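Local structure of CS6 fimbrial subunit B, CS6 fimbrial subunit A (Escherichia coli, 4B9G) at residues A[76-81]-A[123-128]; A[32-37]-A[113-118]; A[131-136]-A[153-158]; A[22-27]-A[40-45]; A[63-68]-A[81-86]. The protein forms a pilin subunit of the colonization factor CS6 and probably contributes to adhesion of enterotoxigenic Escherichia coli, here with a fused donor strand from its partner subunit. All blocks are in the same frame, centred on the assembly; numbering follows the deposited sequence.

Interaction 1. Residues A[76-81]-A[123-128]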
# COMPACT_ATOMS: atom_id res chain seq x y z
N PRO A 76 -19.45 -7.65 -2.10
CA PRO A 76 -18.96 -6.60 -1.22
C PRO A 76 -18.78 -7.04 0.24
O PRO A 76 -18.11 -6.33 0.98
CB PRO A 76 -20.04 -5.52 -1.33
CG PRO A 76 -21.26 -6.24 -1.77
CD PRO A 76 -20.77 -7.32 -2.67
N ASP A 77 -19.37 -8.16 0.65
CA ASP A 77 -19.24 -8.61 2.04
C ASP A 77 -17.94 -9.37 2.32
O ASP A 77 -17.69 -9.74 3.46
CB ASP A 77 -20.44 -9.50 2.42
CG ASP A 77 -21.77 -8.80 2.27
OD1 ASP A 77 -21.84 -7.57 2.50
OD2 ASP A 77 -22.76 -9.49 1.93
N GLN A 78 -17.13 -9.61 1.29
CA GLN A 78 -15.86 -10.31 1.46
C GLN A 78 -14.71 -9.35 1.24
O GLN A 78 -14.64 -8.68 0.20
CB GLN A 78 -15.77 -11.47 0.48
CG GLN A 78 -16.81 -12.53 0.72
CD GLN A 78 -16.60 -13.75 -0.15
OE1 GLN A 78 -15.48 -14.11 -0.45
NE2 GLN A 78 -17.68 -14.38 -0.54
N ASN A 79 -13.81 -9.25 2.21
CA ASN A 79 -12.70 -8.32 2.09
C ASN A 79 -11.50 -8.80 2.91
O ASN A 79 -11.62 -9.63 3.81
CB ASN A 79 -13.15 -6.92 2.50
CG ASN A 79 -13.67 -6.88 3.93
OD1 ASN A 79 -12.97 -7.24 4.86
ND2 ASN A 79 -14.92 -6.52 4.08
N MET A 80 -10.34 -8.27 2.53
CA MET A 80 -9.06 -8.59 3.15
C MET A 80 -8.49 -7.32 3.76
O MET A 80 -8.37 -6.30 3.07
CB MET A 80 -8.09 -9.13 2.10
CG MET A 80 -8.59 -10.37 1.39
SD MET A 80 -7.41 -10.86 0.13
CE MET A 80 -8.18 -12.35 -0.52
N ASN A 81 -8.08 -7.40 5.02
CA ASN A 81 -7.40 -6.31 5.70
C ASN A 81 -5.88 -6.43 5.54
O ASN A 81 -5.34 -7.54 5.55
CB ASN A 81 -7.70 -6.36 7.20
CG ASN A 81 -9.16 -6.16 7.51
OD1 ASN A 81 -9.84 -5.41 6.85
ND2 ASN A 81 -9.63 -6.84 8.54
N SER A 123 -16.95 -20.70 4.79
CA SER A 123 -16.27 -21.47 3.76
C SER A 123 -15.00 -20.79 3.24
O SER A 123 -14.31 -21.34 2.37
CB SER A 123 -17.22 -21.73 2.60
OG SER A 123 -17.71 -20.51 2.07
N GLY A 124 -14.68 -19.61 3.75
CA GLY A 124 -13.51 -18.88 3.30
C GLY A 124 -13.80 -17.95 2.13
O GLY A 124 -14.96 -17.69 1.81
N TYR A 125 -12.75 -17.42 1.53
CA TYR A 125 -12.90 -16.45 0.46
C TYR A 125 -13.36 -17.09 -0.85
O TYR A 125 -12.92 -18.19 -1.21
CB TYR A 125 -11.56 -15.75 0.20
CG TYR A 125 -11.13 -14.80 1.28
CD1 TYR A 125 -11.80 -13.60 1.48
CD2 TYR A 125 -10.03 -15.08 2.08
CE1 TYR A 125 -11.40 -12.71 2.46
CE2 TYR A 125 -9.63 -14.21 3.08
CZ TYR A 125 -10.32 -13.03 3.25
OH TYR A 125 -9.92 -12.15 4.24
N SER A 126 -14.21 -16.39 -1.57
CA SER A 126 -14.58 -16.79 -2.91
C SER A 126 -13.46 -16.49 -3.92
O SER A 126 -12.71 -15.52 -3.80
CB SER A 126 -15.84 -16.05 -3.36
OG SER A 126 -16.97 -16.41 -2.59
N SER A 127 -13.35 -17.33 -4.95
CA SER A 127 -12.50 -17.02 -6.09
C SER A 127 -12.86 -15.66 -6.68
O SER A 127 -14.05 -15.37 -6.84
CB SER A 127 -12.66 -18.08 -7.18
OG SER A 127 -12.23 -19.37 -6.77
N GLY A 128 -11.86 -14.87 -7.07
CA GLY A 128 -12.10 -13.60 -7.73
C GLY A 128 -11.02 -12.58 -7.41
O GLY A 128 -10.00 -12.89 -6.77
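M80 and Y125 make a Met-aromatic contact at one end of the pilin's beta sandwich, where the 123-128 loop folds against the start of strand 79-88; both segments belong to the CssB part of the fusion. Here the packing is tight. CG of M80 lies anti to its carbonyl carbon (chi1 -59°) and the chain runs straight on from there, which brings CE 4.1 Å above the ring centroid of Y125, only 5° off the ring normal. SD stands farther off over the same face, 5.0 Å from that centroid, while M80 CG touches Y125 CZ at 3.7 Å. At the ring edge, in plane, lies the carbonyl O of N79, 3.1 Å from Y125 OH; the hydroxyl's stronger partner is the OH of Y115. P32, and I160 of the fused CssA strand, also pack on Y125 and extend this buried cluster.

The side toward S126 is more open, for S126 is partly exposed, and the contact there is polar. Q78, extended beyond CG, turns both ends of its amide on this one residue. OE1 receives the backbone N-H of S126 on a lone pair in the carbonyl plane at 2.8 Å, in an almost straight bond (175°). NE2 completes the two-point grip, giving its hydrogen to S126 OG at 3.0 Å, with the oxygen close to the amide plane.

Interaction 2. Residues A[32-37]-A[113-118]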
# COMPACT_ATOMS: atom_id res chain seq x y z
N PRO A 32 -5.33 -16.29 1.36
CA PRO A 32 -4.09 -15.78 1.94
C PRO A 32 -3.97 -16.12 3.42
O PRO A 32 -4.98 -16.22 4.12
CB PRO A 32 -4.19 -14.26 1.77
CG PRO A 32 -5.23 -14.05 0.76
CD PRO A 32 -6.15 -15.22 0.76
N LYS A 33 -2.78 -16.34 3.87
CA LYS A 33 -2.42 -16.56 5.27
C LYS A 33 -1.91 -15.31 5.99
O LYS A 33 -1.46 -14.37 5.34
CB LYS A 33 -1.45 -17.71 5.31
CG LYS A 33 -2.05 -18.95 4.73
CD LYS A 33 -1.48 -20.17 5.18
CE LYS A 33 -0.76 -20.96 4.10
NZ LYS A 33 -1.72 -21.83 3.32
N LEU A 34 -2.05 -15.27 7.32
CA LEU A 34 -1.51 -14.16 8.07
C LEU A 34 -0.08 -13.91 7.60
O LEU A 34 0.71 -14.85 7.42
CB LEU A 34 -1.53 -14.45 9.57
CG LEU A 34 -2.54 -13.67 10.40
CD1 LEU A 34 -3.89 -13.59 9.72
CD2 LEU A 34 -2.66 -14.29 11.78
N ASN A 35 0.20 -12.64 7.36
CA ASN A 35 1.53 -12.17 6.98
C ASN A 35 1.87 -12.38 5.50
O ASN A 35 2.96 -12.02 5.07
CB ASN A 35 2.61 -12.82 7.87
CG ASN A 35 3.78 -11.89 8.15
OD1 ASN A 35 3.60 -10.68 8.33
ND2 ASN A 35 4.99 -12.45 8.20
N SER A 36 0.99 -12.91 4.69
CA SER A 36 1.14 -13.06 3.26
C SER A 36 1.13 -11.74 2.54
O SER A 36 0.43 -10.82 2.95
CB SER A 36 0.11 -13.99 2.64
OG SER A 36 0.07 -15.24 3.17
N GLN A 37 1.91 -11.67 1.47
CA GLN A 37 1.93 -10.48 0.65
C GLN A 37 0.80 -10.52 -0.36
O GLN A 37 0.68 -11.45 -1.17
CB GLN A 37 3.27 -10.36 -0.09
CG GLN A 37 4.47 -10.20 0.81
CD GLN A 37 5.75 -10.28 0.03
OE1 GLN A 37 6.03 -9.43 -0.80
NE2 GLN A 37 6.53 -11.32 0.26
N ALA A 113 2.08 -5.13 0.74
CA ALA A 113 0.80 -5.17 1.44
C ALA A 113 0.69 -6.49 2.16
O ALA A 113 0.70 -7.55 1.52
CB ALA A 113 -0.34 -5.02 0.42
N ILE A 114 0.60 -6.44 3.49
CA ILE A 114 0.67 -7.62 4.34
C ILE A 114 -0.70 -7.94 4.96
O ILE A 114 -1.28 -7.12 5.67
CB ILE A 114 1.70 -7.40 5.48
CG1 ILE A 114 3.07 -7.02 4.90
CG2 ILE A 114 1.78 -8.63 6.37
CD1 ILE A 114 3.62 -8.01 3.92
N TYR A 115 -1.20 -9.14 4.66
CA TYR A 115 -2.51 -9.59 5.13
C TYR A 115 -2.55 -9.73 6.64
O TYR A 115 -1.67 -10.36 7.25
CB TYR A 115 -2.82 -10.94 4.47
CG TYR A 115 -4.15 -11.52 4.83
CD1 TYR A 115 -5.33 -11.12 4.18
CD2 TYR A 115 -4.27 -12.47 5.84
CE1 TYR A 115 -6.56 -11.65 4.52
CE2 TYR A 115 -5.52 -13.02 6.18
CZ TYR A 115 -6.66 -12.61 5.51
OH TYR A 115 -7.88 -13.12 5.86
N THR A 116 -3.61 -9.18 7.24
CA THR A 116 -3.78 -9.24 8.70
C THR A 116 -5.09 -9.87 9.16
O THR A 116 -5.30 -10.01 10.36
CB THR A 116 -3.74 -7.85 9.33
OG1 THR A 116 -4.82 -7.06 8.81
CG2 THR A 116 -2.47 -7.19 9.06
N GLY A 117 -5.97 -10.22 8.23
CA GLY A 117 -7.28 -10.76 8.57
C GLY A 117 -8.32 -10.27 7.59
O GLY A 117 -7.97 -9.71 6.57
N GLY A 118 -9.60 -10.47 7.88
CA GLY A 118 -10.62 -10.01 6.96
C GLY A 118 -11.99 -10.50 7.32
O GLY A 118 -12.22 -11.02 8.41
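A type II beta turn, K33 to S36, leads into strand 37-44 and lies along strand 108-119 of the pilin's beta sandwich, whose other neighbour in the sheet is strand 79-88; Y115 is its main partner. Both segments are CssB sequence. Two backbone bonds set the pairing: N35 N gives to Y115 O at 3.0 Å, and Y115 N gives to S36 O at 2.9 Å, the second nearly straight (176°). One step on, Q37 and I114 form an antiparallel non-hydrogen-bonded pair; their side chains lie alongside each other, Q37 CG 3.9 Å from I114 CD1.

Y115 points toward the turn, and with CG anti to the backbone N (chi1 -179°) its ring lies against the residues that open the loop. P32 CB sits over one face, 4.2 Å from the Y115 ring centroid and displaced toward the rim, a CH-pi contact; G117 N covers the opposite face from within the strand. L34 runs obliquely past the ring, its CD1 3.9 Å from Y115 CE2. P32 also touches M80 and Y125, which ties the turn to the buried end of the sandwich.

The turn is braced internally as well. K33 O accepts two hydrogens from S36, one from the backbone N and one from the side chain, both arriving from the same face of its carbonyl plane, with S36 OG at 2.8 Å.

Interaction 3. Residues A[131-136]-A[153-158]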
# COMPACT_ATOMS: atom_id res chain seq x y z
N ALA A 131 -9.97 -5.82 -4.69
CA ALA A 131 -9.40 -4.57 -5.18
C ALA A 131 -9.57 -3.43 -4.19
O ALA A 131 -10.45 -3.43 -3.33
CB ALA A 131 -10.04 -4.19 -6.51
N GLY A 132 -8.75 -2.41 -4.37
CA GLY A 132 -8.83 -1.19 -3.59
C GLY A 132 -7.94 -0.13 -4.20
O GLY A 132 -7.58 -0.23 -5.39
N HIS A 133 -7.57 0.87 -3.40
CA HIS A 133 -6.68 1.93 -3.84
C HIS A 133 -5.64 2.20 -2.77
O HIS A 133 -5.89 2.00 -1.58
CB HIS A 133 -7.44 3.22 -4.12
CG HIS A 133 -8.29 3.15 -5.35
ND1 HIS A 133 -9.54 2.57 -5.34
CD2 HIS A 133 -8.07 3.54 -6.63
CE1 HIS A 133 -10.06 2.62 -6.55
NE2 HIS A 133 -9.20 3.22 -7.35
N LEU A 134 -4.48 2.67 -3.23
CA LEU A 134 -3.35 3.00 -2.38
C LEU A 134 -2.97 4.45 -2.66
O LEU A 134 -2.69 4.80 -3.80
CB LEU A 134 -2.16 2.10 -2.73
CG LEU A 134 -0.88 2.39 -1.96
CD1 LEU A 134 -0.99 1.99 -0.48
CD2 LEU A 134 0.27 1.69 -2.63
N THR A 135 -2.96 5.29 -1.63
CA THR A 135 -2.53 6.67 -1.75
C THR A 135 -1.01 6.73 -1.64
O THR A 135 -0.42 6.26 -0.66
CB THR A 135 -3.11 7.55 -0.65
OG1 THR A 135 -4.55 7.52 -0.72
CG2 THR A 135 -2.58 8.98 -0.76
N VAL A 136 -0.37 7.32 -2.65
CA VAL A 136 1.04 7.68 -2.58
C VAL A 136 1.12 9.18 -2.81
O VAL A 136 0.51 9.72 -3.74
CB VAL A 136 1.90 6.94 -3.63
CG1 VAL A 136 3.37 7.33 -3.50
CG2 VAL A 136 1.72 5.42 -3.52
N ASN A 153 -4.09 8.17 -6.06
CA ASN A 153 -4.68 6.96 -5.54
C ASN A 153 -4.58 5.85 -6.59
O ASN A 153 -5.36 5.82 -7.53
CB ASN A 153 -6.12 7.18 -5.09
CG ASN A 153 -6.23 8.15 -3.92
OD1 ASN A 153 -5.25 8.42 -3.23
ND2 ASN A 153 -7.43 8.69 -3.71
N PHE A 154 -3.59 4.98 -6.46
CA PHE A 154 -3.34 3.91 -7.43
C PHE A 154 -4.29 2.73 -7.21
O PHE A 154 -4.38 2.22 -6.09
CB PHE A 154 -1.90 3.39 -7.30
CG PHE A 154 -0.85 4.33 -7.82
CD1 PHE A 154 -0.45 4.31 -9.15
CD2 PHE A 154 -0.25 5.22 -6.96
CE1 PHE A 154 0.54 5.17 -9.60
CE2 PHE A 154 0.73 6.11 -7.43
CZ PHE A 154 1.13 6.07 -8.74
N PRO A 155 -4.93 2.24 -8.28
CA PRO A 155 -5.64 0.95 -8.14
C PRO A 155 -4.69 -0.19 -7.81
O PRO A 155 -3.62 -0.30 -8.43
CB PRO A 155 -6.30 0.77 -9.51
CG PRO A 155 -6.41 2.16 -10.08
CD PRO A 155 -5.16 2.85 -9.60
N VAL A 156 -5.10 -1.02 -6.84
CA VAL A 156 -4.32 -2.16 -6.39
C VAL A 156 -5.25 -3.38 -6.29
O VAL A 156 -6.47 -3.22 -6.13
CB VAL A 156 -3.64 -1.87 -5.02
CG1 VAL A 156 -2.66 -0.73 -5.14
CG2 VAL A 156 -4.65 -1.59 -3.93
N SER A 157 -4.67 -4.58 -6.36
CA SER A 157 -5.47 -5.80 -6.28
C SER A 157 -4.63 -6.99 -5.87
O SER A 157 -3.39 -6.97 -5.94
CB SER A 157 -6.15 -6.11 -7.62
OG SER A 157 -5.22 -6.50 -8.60
N THR A 158 -5.36 -8.03 -5.46
CA THR A 158 -4.86 -9.39 -5.33
C THR A 158 -5.96 -10.29 -5.92
O THR A 158 -7.10 -9.85 -6.12
CB THR A 158 -4.54 -9.72 -3.85
OG1 THR A 158 -3.89 -10.99 -3.72
CG2 THR A 158 -5.79 -9.77 -3.00
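L134, G132, F154 and V156 carry donor-strand complementation in this engineered fusion: segment 131-136 is CssB, whereas 153-158 comes from the CssA strand attached at the end of the construct. The two run antiparallel, their short axes at 145° and 4.3 Å apart, and the fusion itself makes them arms of one hairpin.

Backbone bonds come as two reciprocal pairs. G132 N gives to V156 O and V156 N to G132 O, both at 3.0 Å; L134 N reaches F154 O at 2.9 Å, and F154 N returns to L134 O at 2.8 Å. Three donors come in tilted from the carbonyl plane, and V156 N stands well above that of G132. P155 falls at a non-hydrogen-bonded position opposite H133, where its missing N-H costs nothing in the pairing with 131-136.

Apolar contacts occupy the face bearing L134, F154 and V156. V156 CG1, anti to the carbonyl carbon (chi1 -63°), rests on L134 CB at 3.8 Å; V156 CG2 lies against the backbone of side-chain-free G132, and V136 CG2 comes within 4.0 Å of F154 CD2. Y39, V41, I23 and L70 meet the same face from neighbouring strands.

Polar and mixed contacts lie on the other face. T135 and N153 point the same way, T135 OG1 giving its proton to N153 OD1 at 2.8 Å from above the carbonyl plane. The H133 imidazole crosses P155.

G132, V156, L134 and F154 thus satisfy one another's N-H and carbonyl groups, while the inserted strand sends F154 and V156 inward and keeps P155 on the exposed face, consistent with a strand that completes an otherwise incomplete pilin domain.

Interaction 4. Residues A[22-27]-A[40-45]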
# COMPACT_ATOMS: atom_id res chain seq x y z
N ARG A 22 5.01 1.59 -9.54
CA ARG A 22 4.34 0.44 -10.12
C ARG A 22 3.79 -0.46 -9.00
O ARG A 22 4.40 -0.60 -7.93
CB ARG A 22 5.34 -0.34 -11.01
CG ARG A 22 5.03 -1.73 -11.39
CD ARG A 22 6.04 -2.16 -12.41
NE ARG A 22 7.22 -2.91 -11.98
CZ ARG A 22 7.35 -4.23 -12.08
NH1 ARG A 22 6.34 -5.00 -12.48
NH2 ARG A 22 8.51 -4.79 -11.79
N ILE A 23 2.66 -1.10 -9.28
CA ILE A 23 1.99 -2.05 -8.41
C ILE A 23 2.09 -3.44 -9.04
O ILE A 23 1.90 -3.60 -10.26
CB ILE A 23 0.51 -1.71 -8.27
CG1 ILE A 23 0.29 -0.24 -7.91
CG2 ILE A 23 -0.16 -2.71 -7.31
CD1 ILE A 23 0.87 0.18 -6.58
N ILE A 24 2.39 -4.45 -8.22
CA ILE A 24 2.52 -5.84 -8.66
C ILE A 24 1.60 -6.72 -7.81
O ILE A 24 1.91 -7.03 -6.66
CB ILE A 24 3.97 -6.36 -8.55
CG1 ILE A 24 4.99 -5.36 -9.11
CG2 ILE A 24 4.08 -7.71 -9.26
CD1 ILE A 24 6.44 -5.80 -8.98
N PRO A 25 0.41 -7.10 -8.33
CA PRO A 25 -0.47 -8.00 -7.57
C PRO A 25 0.15 -9.37 -7.34
O PRO A 25 0.91 -9.84 -8.19
CB PRO A 25 -1.72 -8.12 -8.47
CG PRO A 25 -1.68 -6.83 -9.28
CD PRO A 25 -0.23 -6.62 -9.57
N VAL A 26 -0.21 -9.99 -6.22
CA VAL A 26 0.10 -11.39 -5.97
C VAL A 26 -1.17 -12.20 -6.19
O VAL A 26 -2.28 -11.80 -5.80
CB VAL A 26 0.67 -11.62 -4.55
CG1 VAL A 26 0.99 -13.09 -4.29
CG2 VAL A 26 1.92 -10.77 -4.33
N ASN A 27 -1.00 -13.32 -6.86
CA ASN A 27 -2.09 -14.19 -7.21
C ASN A 27 -1.98 -15.47 -6.38
O ASN A 27 -0.90 -16.08 -6.30
CB ASN A 27 -2.09 -14.43 -8.73
CG ASN A 27 -2.10 -13.10 -9.49
OD1 ASN A 27 -3.07 -12.33 -9.38
ND2 ASN A 27 -0.99 -12.79 -10.17
N THR A 40 2.75 -5.91 -4.14
CA THR A 40 3.95 -5.15 -3.80
C THR A 40 3.94 -3.84 -4.62
O THR A 40 3.17 -3.68 -5.59
CB THR A 40 5.17 -5.97 -4.01
OG1 THR A 40 5.33 -7.06 -3.12
CG2 THR A 40 5.44 -6.23 -5.34
N VAL A 41 4.77 -2.91 -4.17
CA VAL A 41 4.87 -1.57 -4.74
C VAL A 41 6.36 -1.29 -4.94
O VAL A 41 7.17 -1.53 -4.03
CB VAL A 41 4.30 -0.52 -3.77
CG1 VAL A 41 4.35 0.88 -4.40
CG2 VAL A 41 2.90 -0.89 -3.32
N GLU A 42 6.72 -0.77 -6.12
CA GLU A 42 8.10 -0.38 -6.41
C GLU A 42 8.09 1.05 -6.92
O GLU A 42 7.23 1.43 -7.72
CB GLU A 42 8.75 -1.34 -7.41
CG GLU A 42 8.67 -2.80 -6.94
CD GLU A 42 9.62 -3.76 -7.64
OE1 GLU A 42 10.18 -3.43 -8.69
OE2 GLU A 42 9.80 -4.89 -7.14
N MET A 43 9.05 1.85 -6.47
CA MET A 43 9.15 3.24 -6.92
C MET A 43 10.59 3.73 -6.89
O MET A 43 11.39 3.28 -6.09
CB MET A 43 8.29 4.18 -6.09
CG MET A 43 8.73 4.33 -4.63
SD MET A 43 7.66 5.44 -3.60
CE MET A 43 6.15 4.49 -3.44
N THR A 44 10.94 4.63 -7.78
CA THR A 44 12.23 5.35 -7.63
C THR A 44 11.88 6.80 -7.37
O THR A 44 11.02 7.35 -7.97
CB THR A 44 13.22 5.19 -8.84
OG1 THR A 44 13.60 3.82 -8.98
CG2 THR A 44 14.50 6.00 -8.64
N ILE A 45 12.57 7.42 -6.45
CA ILE A 45 12.23 8.76 -6.04
C ILE A 45 12.74 9.79 -7.07
O ILE A 45 13.95 9.86 -7.31
CB ILE A 45 12.90 9.01 -4.69
CG1 ILE A 45 12.51 7.92 -3.67
CG2 ILE A 45 12.56 10.41 -4.20
CD1 ILE A 45 11.02 7.71 -3.45
O HOH W 1 9.62 -1.98 -10.73
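R22 and E42, I23 and V41, I24 and T40 pair across an antiparallel beta hairpin of strands 21-28 and 37-44, both CssB, at the surface of the beta sandwich. The four backbone groups of each hydrogen-bonded pair are matched. R22 N gives to E42 O and E42 N to R22 O, both at 2.9 Å; I24 N gives to T40 O at 2.8 Å, and T40 N to I24 O at 2.9 Å. Between them I23 and V41 form the non-hydrogen-bonded pair and turn to the inner face, where I23 CD1 meets V41 CG2 at 4.0 Å and L134 and V156 pack close by.

The outer face mixes charge with hydrocarbon. I24 CB presses on T40 CG2 at 3.5 Å. The R22 chain leaves anti to the backbone N and bends at chi3 (96°), which turns one face of the guanidinium to I24 CD1, off toward its rim. That group and the E42 carboxylate stand 76° apart, and their direct salt bridge is long, R22 NH2 to E42 OE1 3.8 Å. A water in the guanidinium plane does the nearer linking: it accepts from R22 NE and donates to E42 OE1 at 2.6 Å.

Interaction 5. Residues A[63-68]-A[81-86]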
# COMPACT_ATOMS: atom_id res chain seq x y z
N SER A 63 -3.78 -1.21 16.17
CA SER A 63 -2.44 -1.58 16.64
C SER A 63 -1.35 -0.69 16.05
O SER A 63 -0.28 -1.17 15.68
CB SER A 63 -2.14 -3.05 16.34
OG SER A 63 -2.97 -3.90 17.12
N GLY A 64 -1.61 0.62 15.99
CA GLY A 64 -0.63 1.58 15.53
C GLY A 64 -0.43 1.63 14.02
O GLY A 64 0.48 2.30 13.53
N GLN A 65 -1.27 0.92 13.27
CA GLN A 65 -1.09 0.77 11.83
C GLN A 65 -2.34 1.24 11.09
O GLN A 65 -3.46 1.06 11.57
CB GLN A 65 -0.82 -0.70 11.48
CG GLN A 65 0.40 -1.24 12.16
CD GLN A 65 0.64 -2.69 11.82
OE1 GLN A 65 -0.29 -3.49 11.78
NE2 GLN A 65 1.90 -3.03 11.57
N GLN A 66 -2.12 1.75 9.88
CA GLN A 66 -3.19 2.09 8.96
C GLN A 66 -3.61 0.85 8.16
O GLN A 66 -2.90 0.38 7.27
CB GLN A 66 -2.76 3.19 8.01
CG GLN A 66 -2.49 4.50 8.73
CD GLN A 66 -3.66 4.91 9.61
OE1 GLN A 66 -4.78 5.08 9.11
NE2 GLN A 66 -3.42 5.03 10.91
N ILE A 67 -4.77 0.30 8.49
CA ILE A 67 -5.28 -0.91 7.88
C ILE A 67 -6.18 -0.56 6.70
O ILE A 67 -7.15 0.19 6.85
CB ILE A 67 -6.03 -1.76 8.90
CG1 ILE A 67 -5.13 -2.09 10.11
CG2 ILE A 67 -6.57 -3.02 8.25
CD1 ILE A 67 -3.85 -2.76 9.79
N GLY A 68 -5.86 -1.07 5.52
CA GLY A 68 -6.70 -0.93 4.34
C GLY A 68 -7.45 -2.22 4.04
O GLY A 68 -7.22 -3.26 4.66
N ASN A 81 -8.08 -7.40 5.02
CA ASN A 81 -7.40 -6.31 5.70
C ASN A 81 -5.88 -6.43 5.54
O ASN A 81 -5.34 -7.54 5.55
CB ASN A 81 -7.70 -6.36 7.20
CG ASN A 81 -9.16 -6.16 7.51
OD1 ASN A 81 -9.84 -5.41 6.85
ND2 ASN A 81 -9.63 -6.84 8.54
N TYR A 82 -5.18 -5.29 5.43
CA TYR A 82 -3.74 -5.33 5.26
C TYR A 82 -3.10 -4.02 5.72
O TYR A 82 -3.77 -3.00 5.83
CB TYR A 82 -3.35 -5.60 3.80
CG TYR A 82 -3.61 -4.45 2.86
CD1 TYR A 82 -4.86 -4.24 2.28
CD2 TYR A 82 -2.59 -3.56 2.54
CE1 TYR A 82 -5.08 -3.18 1.41
CE2 TYR A 82 -2.79 -2.51 1.65
CZ TYR A 82 -4.03 -2.33 1.09
OH TYR A 82 -4.20 -1.30 0.17
N TYR A 83 -1.78 -4.06 5.93
CA TYR A 83 -1.00 -2.86 6.15
C TYR A 83 0.20 -2.85 5.19
O TYR A 83 0.58 -3.88 4.61
CB TYR A 83 -0.50 -2.74 7.60
CG TYR A 83 0.45 -3.80 8.03
CD1 TYR A 83 1.81 -3.68 7.84
CD2 TYR A 83 -0.04 -4.97 8.62
CE1 TYR A 83 2.67 -4.69 8.26
CE2 TYR A 83 0.80 -5.97 9.04
CZ TYR A 83 2.15 -5.84 8.85
OH TYR A 83 3.02 -6.82 9.29
N ILE A 84 0.83 -1.68 5.05
CA ILE A 84 2.00 -1.52 4.19
C ILE A 84 3.30 -1.61 5.00
O ILE A 84 3.48 -0.90 6.00
CB ILE A 84 1.94 -0.14 3.46
CG1 ILE A 84 0.75 -0.12 2.48
CG2 ILE A 84 3.26 0.18 2.77
CD1 ILE A 84 0.91 -0.96 1.22
N ARG A 85 4.21 -2.48 4.55
CA ARG A 85 5.54 -2.67 5.12
C ARG A 85 6.58 -2.20 4.09
O ARG A 85 6.47 -2.53 2.90
CB ARG A 85 5.75 -4.16 5.42
CG ARG A 85 7.06 -4.47 6.12
CD ARG A 85 7.22 -5.96 6.42
NE ARG A 85 7.48 -6.71 5.19
CZ ARG A 85 7.11 -7.97 4.97
NH1 ARG A 85 6.47 -8.68 5.88
NH2 ARG A 85 7.39 -8.52 3.80
N LYS A 86 7.58 -1.44 4.53
CA LYS A 86 8.70 -1.10 3.64
C LYS A 86 9.69 -2.25 3.60
O LYS A 86 10.17 -2.67 4.66
CB LYS A 86 9.39 0.18 4.11
CG LYS A 86 10.51 0.62 3.18
CD LYS A 86 11.13 1.98 3.54
CE LYS A 86 11.81 2.04 4.90
NZ LYS A 86 13.03 1.22 4.93
O HOH W 2 4.23 -4.75 11.64
O HOH W 3 -0.54 0.63 5.94
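Q65 lays its amide over the ring of Y83 in the hairpin of strands 65-72 and 79-88, within CssB. From CB the chain starts with CG anti to the carbonyl carbon (chi1 -59°) and runs on extended; CB and CG serve as the stem that brings the amide over Y83. CD comes 4.0 Å from Y83 CG. OE1 hangs over one side of the ring, 3.5 Å from Y83 CD2. NE2, at the tip, stands over the ring centre, 3.6 Å above the plane and 3.8 Å from Y83 CE1. Amide and ring planes are 38° apart, a tilted overlap rather than a flat stack. Beyond the tip NE2 holds a water by a weak bond, and that water has a weak link to Y83 OH.

Further along strand 65-72, I67 CG2 touches N81 CB at 3.7 Å. G68 and Y82 form the hydrogen-bonded pair, G68 N to Y82 O at 2.9 Å and Y82 N to G68 O at 3.0 Å. G68 CA lies over a face of the Y82 ring. Toward Q65 the strands diverge, and a second water spans the opening from Q66 O to I84 N.

Strand 79-88 lies between 65-72 and 108-119 in the sheet: Y83 reaches T116 on the latter, and Y82 turns into the sandwich, where its hydroxyl bonds Y39 of strand 37-44.

Overall arrangement
All five contacts reach the same curled sheet, but at different depths. Interaction 1 is a buried cluster at one end, mostly loop against strand, and joins interaction 2 through the bonded hydroxyls of Y125 and Y115 and through M80 packing on P32. Interactions 2, 3 and 5 are partly buried; 5 adds an amide over a ring and water where its strands diverge. Interactions 1 and 5 share N81 and strand 79-88, which also pairs with strand 108-119 of interaction 2. Interaction 4 is the surface contact, with charges bridged by water; interaction 3 has one apolar face, and its CssA strand lies beside 21-28, T158 OG1 being 2.7 Å from V26 O.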